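Local coordinates for conserved Archaeal protein (Sulfolobus acidocaldarius, PDB 4OPC) that reduces the isoprenoid double bonds of unsaturated archaeols to make the saturated lipids of the archaeal membrane, using FAD as cofactor, at residues E71-L79 against V87-F95. Sequence-based numbering, arbitrary orientation.
Sequences ENKINGIKL and VWTVNGEGF. With PGT ((1S)-2-{[{[(2R)-2,3-dihydroxypropyl]oxy}(hydroxy)phosphoryl]oxy}-1-[(palmitoyloxy)methyl]ethyl stearate), chain C.
K78 lies alongside T89 across a non-hydrogen-bonded antiparallel pair, both side chains on the same face of the sheet. Traced outward, its CB meets V87 CG1 at 3.8 Å. CG stands beside the backbone N, and a bend at the next bond (chi2 -83°) turns CD to 3.2 Å from T89 OG1; CE then runs on near OG1 and CG2. NZ ends in a hydrogen bond of 3.0 Å to T89 OG1 and also forms a cation-pi contact with Y202. Shortening K78 to an alanine is likely to leave T89 OG1 without this donor and to remove this cation from the Y202 ring. The two strands form a beta hairpin within the large mixed sheet, strand 202-206 pairing with the far edge of 71-79. The ladder between 71-79 and 87-95 is interrupted between I74 and G76, where the register slips by one residue in a beta bulge; there G92 N donates to N75 O with an N-H...O angle of 175°. Beyond the bulge, G94 O accepts twice, I74 N and K73 NZ (3.2 Å) arriving from opposite faces of its carbonyl plane. K73 CG is anti to the backbone N (chi1 178°), and a bend at chi2 brings NZ to that oxygen, 4.2 Å from E93 OE1 and thus beyond salt-bridge range. On the other face, I77 and L79 belong to the pocket of the bound lipid: I77 CB packs on V90 CG2, while I77 CD1 touches PGT C12 at 3.6 Å. L79 CD2 approaches PGT C20, further along the same acyl chain, at 4.0 Å, and W88 CZ3 comes near PGT C22.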
loop_
_atom_site.group_PDB
_atom_site.type_symbol
_atom_site.label_atom_id
_atom_site.label_comp_id
_atom_site.label_asym_id
_atom_site.label_seq_id
_atom_site.Cartn_x
_atom_site.Cartn_y
_atom_site.Cartn_z
ATOM N N GLU A 71 -8.441 -10.709 15.077
ATOM C CA GLU A 71 -9.676 -11.427 14.822
ATOM C C GLU A 71 -9.414 -12.867 14.414
ATOM O O GLU A 71 -10.155 -13.765 14.804
ATOM C CB GLU A 71 -10.509 -10.707 13.760
ATOM C CG GLU A 71 -10.912 -9.295 14.155
ATOM C CD GLU A 71 -12.053 -8.766 13.319
ATOM O OE1 GLU A 71 -11.856 -7.760 12.608
ATOM O OE2 GLU A 71 -13.150 -9.361 13.367
ATOM N N ASN A 72 -8.350 -13.093 13.652
ATOM C CA ASN A 72 -8.080 -14.436 13.149
ATOM C C ASN A 72 -6.619 -14.598 12.753
ATOM O O ASN A 72 -6.042 -13.721 12.097
ATOM C CB ASN A 72 -9.010 -14.734 11.961
ATOM C CG ASN A 72 -8.948 -16.182 11.499
ATOM O OD1 ASN A 72 -8.912 -17.111 12.305
ATOM N ND2 ASN A 72 -8.955 -16.375 10.185
ATOM N N LYS A 73 -6.012 -15.707 13.150
ATOM C CA LYS A 73 -4.634 -15.996 12.770
ATOM C C LYS A 73 -4.575 -16.593 11.367
ATOM O O LYS A 73 -5.330 -17.505 11.044
ATOM C CB LYS A 73 -3.987 -16.947 13.786
ATOM C CG LYS A 73 -2.556 -17.340 13.456
ATOM C CD LYS A 73 -1.643 -16.122 13.423
ATOM C CE LYS A 73 -0.280 -16.468 12.851
ATOM N NZ LYS A 73 0.557 -15.255 12.665
ATOM N N ILE A 74 -3.669 -16.074 10.542
ATOM C CA ILE A 74 -3.530 -16.511 9.152
ATOM C C ILE A 74 -2.258 -17.323 8.952
ATOM O O ILE A 74 -1.183 -16.921 9.399
ATOM C CB ILE A 74 -3.499 -15.302 8.202
ATOM C CG1 ILE A 74 -4.787 -14.491 8.340
ATOM C CG2 ILE A 74 -3.301 -15.736 6.759
ATOM C CD1 ILE A 74 -6.048 -15.314 8.121
ATOM N N ASN A 75 -2.384 -18.464 8.277
ATOM C CA ASN A 75 -1.240 -19.332 8.021
ATOM C C ASN A 75 -0.844 -19.411 6.553
ATOM O O ASN A 75 0.165 -20.021 6.211
ATOM C CB ASN A 75 -1.493 -20.734 8.574
ATOM C CG ASN A 75 -1.468 -20.765 10.081
ATOM O OD1 ASN A 75 -0.645 -20.102 10.709
ATOM N ND2 ASN A 75 -2.387 -21.516 10.674
ATOM N N GLY A 76 -1.633 -18.787 5.684
ATOM C CA GLY A 76 -1.295 -18.772 4.274
ATOM C C GLY A 76 -2.400 -18.250 3.380
ATOM O O GLY A 76 -3.411 -17.735 3.858
ATOM N N ILE A 77 -2.185 -18.381 2.076
ATOM C CA ILE A 77 -3.129 -17.914 1.071
ATOM C C ILE A 77 -3.393 -19.014 0.051
ATOM O O ILE A 77 -2.475 -19.715 -0.369
ATOM C CB ILE A 77 -2.579 -16.685 0.322
ATOM C CG1 ILE A 77 -2.380 -15.517 1.288
ATOM C CG2 ILE A 77 -3.513 -16.274 -0.817
ATOM C CD1 ILE A 77 -1.814 -14.275 0.629
ATOM N N LYS A 78 -4.658 -19.182 -0.321
ATOM C CA LYS A 78 -5.029 -20.055 -1.428
ATOM C C LYS A 78 -5.374 -19.162 -2.613
ATOM O O LYS A 78 -6.286 -18.339 -2.529
ATOM C CB LYS A 78 -6.232 -20.919 -1.045
ATOM C CG LYS A 78 -6.017 -21.831 0.159
ATOM C CD LYS A 78 -5.327 -23.121 -0.201
ATOM C CE LYS A 78 -5.280 -24.055 1.000
ATOM N NZ LYS A 78 -4.638 -25.354 0.657
ATOM N N LEU A 79 -4.629 -19.313 -3.707
ATOM C CA LEU A 79 -4.817 -18.510 -4.906
ATOM C C LEU A 79 -5.515 -19.346 -5.976
ATOM O O LEU A 79 -4.998 -20.393 -6.373
ATOM C CB LEU A 79 -3.457 -18.024 -5.415
ATOM C CG LEU A 79 -3.474 -17.223 -6.707
ATOM C CD1 LEU A 79 -4.096 -15.880 -6.436
ATOM C CD2 LEU A 79 -2.065 -17.065 -7.257
ATOM N N VAL A 87 -5.621 -24.388 -7.647
ATOM C CA VAL A 87 -5.387 -23.574 -6.462
ATOM C C VAL A 87 -3.926 -23.699 -6.058
ATOM O O VAL A 87 -3.429 -24.802 -5.839
ATOM C CB VAL A 87 -6.268 -24.022 -5.285
ATOM C CG1 VAL A 87 -5.946 -23.203 -4.038
ATOM C CG2 VAL A 87 -7.732 -23.871 -5.641
ATOM N N TRP A 88 -3.240 -22.566 -5.994
ATOM C CA TRP A 88 -1.875 -22.511 -5.496
ATOM C C TRP A 88 -1.885 -22.123 -4.023
ATOM O O TRP A 88 -2.557 -21.165 -3.624
ATOM C CB TRP A 88 -1.053 -21.500 -6.294
ATOM C CG TRP A 88 -0.624 -21.977 -7.662
ATOM C CD1 TRP A 88 -0.892 -23.190 -8.241
ATOM C CD2 TRP A 88 0.147 -21.240 -8.619
ATOM N NE1 TRP A 88 -0.326 -23.248 -9.497
ATOM C CE2 TRP A 88 0.321 -22.067 -9.747
ATOM C CE3 TRP A 88 0.722 -19.962 -8.625
ATOM C CZ2 TRP A 88 1.028 -21.652 -10.876
ATOM C CZ3 TRP A 88 1.427 -19.554 -9.745
ATOM C CH2 TRP A 88 1.574 -20.397 -10.852
ATOM N N THR A 89 -1.146 -22.855 -3.204
ATOM C CA THR A 89 -1.064 -22.538 -1.789
ATOM C C THR A 89 0.290 -21.934 -1.450
ATOM O O THR A 89 1.330 -22.541 -1.720
ATOM C CB THR A 89 -1.293 -23.783 -0.926
ATOM O OG1 THR A 89 -2.589 -24.319 -1.202
ATOM C CG2 THR A 89 -1.205 -23.430 0.551
ATOM N N VAL A 90 0.281 -20.736 -0.872
ATOM C CA VAL A 90 1.506 -20.147 -0.355
ATOM C C VAL A 90 1.379 -19.921 1.149
ATOM O O VAL A 90 0.447 -19.270 1.618
ATOM C CB VAL A 90 1.907 -18.851 -1.108
ATOM C CG1 VAL A 90 2.204 -19.166 -2.566
ATOM C CG2 VAL A 90 0.820 -17.794 -1.013
ATOM N N ASN A 91 2.309 -20.492 1.905
ATOM C CA ASN A 91 2.256 -20.413 3.359
ATOM C C ASN A 91 3.000 -19.200 3.897
ATOM O O ASN A 91 4.002 -18.772 3.328
ATOM C CB ASN A 91 2.806 -21.695 3.982
ATOM C CG ASN A 91 1.954 -22.906 3.662
ATOM O OD1 ASN A 91 0.741 -22.895 3.859
ATOM N ND2 ASN A 91 2.587 -23.954 3.155
ATOM N N GLY A 92 2.493 -18.648 4.994
ATOM C CA GLY A 92 3.076 -17.468 5.608
ATOM C C GLY A 92 2.191 -16.968 6.734
ATOM O O GLY A 92 0.966 -16.959 6.614
ATOM N N GLU A 93 2.805 -16.547 7.833
ATOM C CA GLU A 93 2.047 -16.146 9.009
ATOM C C GLU A 93 1.605 -14.689 8.962
ATOM O O GLU A 93 2.371 -13.798 8.589
ATOM C CB GLU A 93 2.842 -16.445 10.285
ATOM C CG GLU A 93 3.048 -17.942 10.502
ATOM C CD GLU A 93 3.735 -18.289 11.811
ATOM O OE1 GLU A 93 4.135 -17.369 12.555
ATOM O OE2 GLU A 93 3.874 -19.498 12.095
ATOM N N GLY A 94 0.351 -14.454 9.323
ATOM C CA GLY A 94 -0.171 -13.102 9.359
ATOM C C GLY A 94 -1.391 -12.970 10.241
ATOM O O GLY A 94 -1.790 -13.907 10.946
ATOM N N PHE A 95 -1.986 -11.789 10.211
ATOM C CA PHE A 95 -3.091 -11.479 11.093
ATOM C C PHE A 95 -4.242 -10.927 10.286
ATOM O O PHE A 95 -4.033 -10.139 9.360
ATOM C CB PHE A 95 -2.686 -10.408 12.107
ATOM C CG PHE A 95 -1.482 -10.758 12.935
ATOM C CD1 PHE A 95 -1.468 -11.892 13.717
ATOM C CD2 PHE A 95 -0.380 -9.920 12.952
ATOM C CE1 PHE A 95 -0.364 -12.199 14.492
ATOM C CE2 PHE A 95 0.724 -10.220 13.718
ATOM C CZ PHE A 95 0.732 -11.361 14.490
HETATM C C48 PGT C . -3.266 -7.115 -10.011
HETATM C C47 PGT C . -2.782 -5.781 -9.481
HETATM C C46 PGT C . -3.858 -5.167 -8.609
HETATM C C45 PGT C . -4.229 -6.140 -7.507
HETATM C C44 PGT C . -4.771 -5.399 -6.303
HETATM C C43 PGT C . -6.275 -5.578 -6.218
HETATM C C42 PGT C . -6.802 -4.692 -5.111
HETATM C C41 PGT C . -6.281 -5.232 -3.804
HETATM C C40 PGT C . -7.221 -4.879 -2.678
HETATM C C39 PGT C . -7.086 -5.960 -1.629
HETATM C C38 PGT C . -5.648 -6.059 -1.190
HETATM C C37 PGT C . -5.501 -7.253 -0.277
HETATM C C36 PGT C . -4.084 -7.276 0.240
HETATM C C35 PGT C . -3.771 -8.609 0.881
HETATM C C34 PGT C . -2.360 -8.564 1.435
HETATM C C33 PGT C . -1.859 -9.946 1.796
HETATM C C32 PGT C . -1.001 -9.903 3.045
HETATM C C31 PGT C . 0.423 -9.452 2.760
HETATM O O31 PGT C . 0.867 -8.519 3.403
HETATM O O2 PGT C . 1.229 -10.074 1.773
HETATM C C2 PGT C . 2.197 -11.003 2.225
HETATM C C1 PGT C . 3.466 -10.349 2.731
HETATM O O3P PGT C . 3.416 -8.959 2.987
HETATM P P PGT C . 4.350 -8.006 2.129
HETATM O O1P PGT C . 4.268 -8.550 0.720
HETATM O O2P PGT C . 3.876 -6.562 2.171
HETATM O O4P PGT C . 5.869 -8.036 2.605
HETATM C C4 PGT C . 6.385 -9.036 3.459
HETATM C C5 PGT C . 7.880 -8.885 3.634
HETATM O O5 PGT C . 8.177 -8.717 5.001
HETATM C C6 PGT C . 8.363 -7.689 2.849
HETATM O O6 PGT C . 8.716 -6.629 3.707
HETATM C C3 PGT C . 2.675 -11.905 1.101
HETATM O O3 PGT C . 1.672 -12.753 0.596
HETATM C C11 PGT C . 1.817 -12.997 -0.784
HETATM O O11 PGT C . 2.914 -13.252 -1.240
HETATM C C12 PGT C . 0.611 -12.929 -1.698
HETATM C C13 PGT C . 0.883 -13.661 -2.995
HETATM C C14 PGT C . -0.335 -13.549 -3.888
HETATM C C15 PGT C . -0.147 -12.433 -4.893
HETATM C C16 PGT C . -1.301 -12.412 -5.874
HETATM C C17 PGT C . -0.745 -12.387 -7.281
HETATM C C18 PGT C . -1.835 -12.681 -8.289
HETATM C C19 PGT C . -1.216 -12.953 -9.645
HETATM C C20 PGT C . -0.502 -14.291 -9.653
HETATM C C21 PGT C . -1.089 -15.176 -10.734
HETATM C C22 PGT C . -0.027 -16.090 -11.307
HETATM C C23 PGT C . -0.432 -16.485 -12.711
HETATM C C24 PGT C . 0.720 -17.165 -13.417
HETATM C C25 PGT C . 0.989 -16.474 -14.737
HETATM C C26 PGT C . 2.447 -16.073 -14.815
#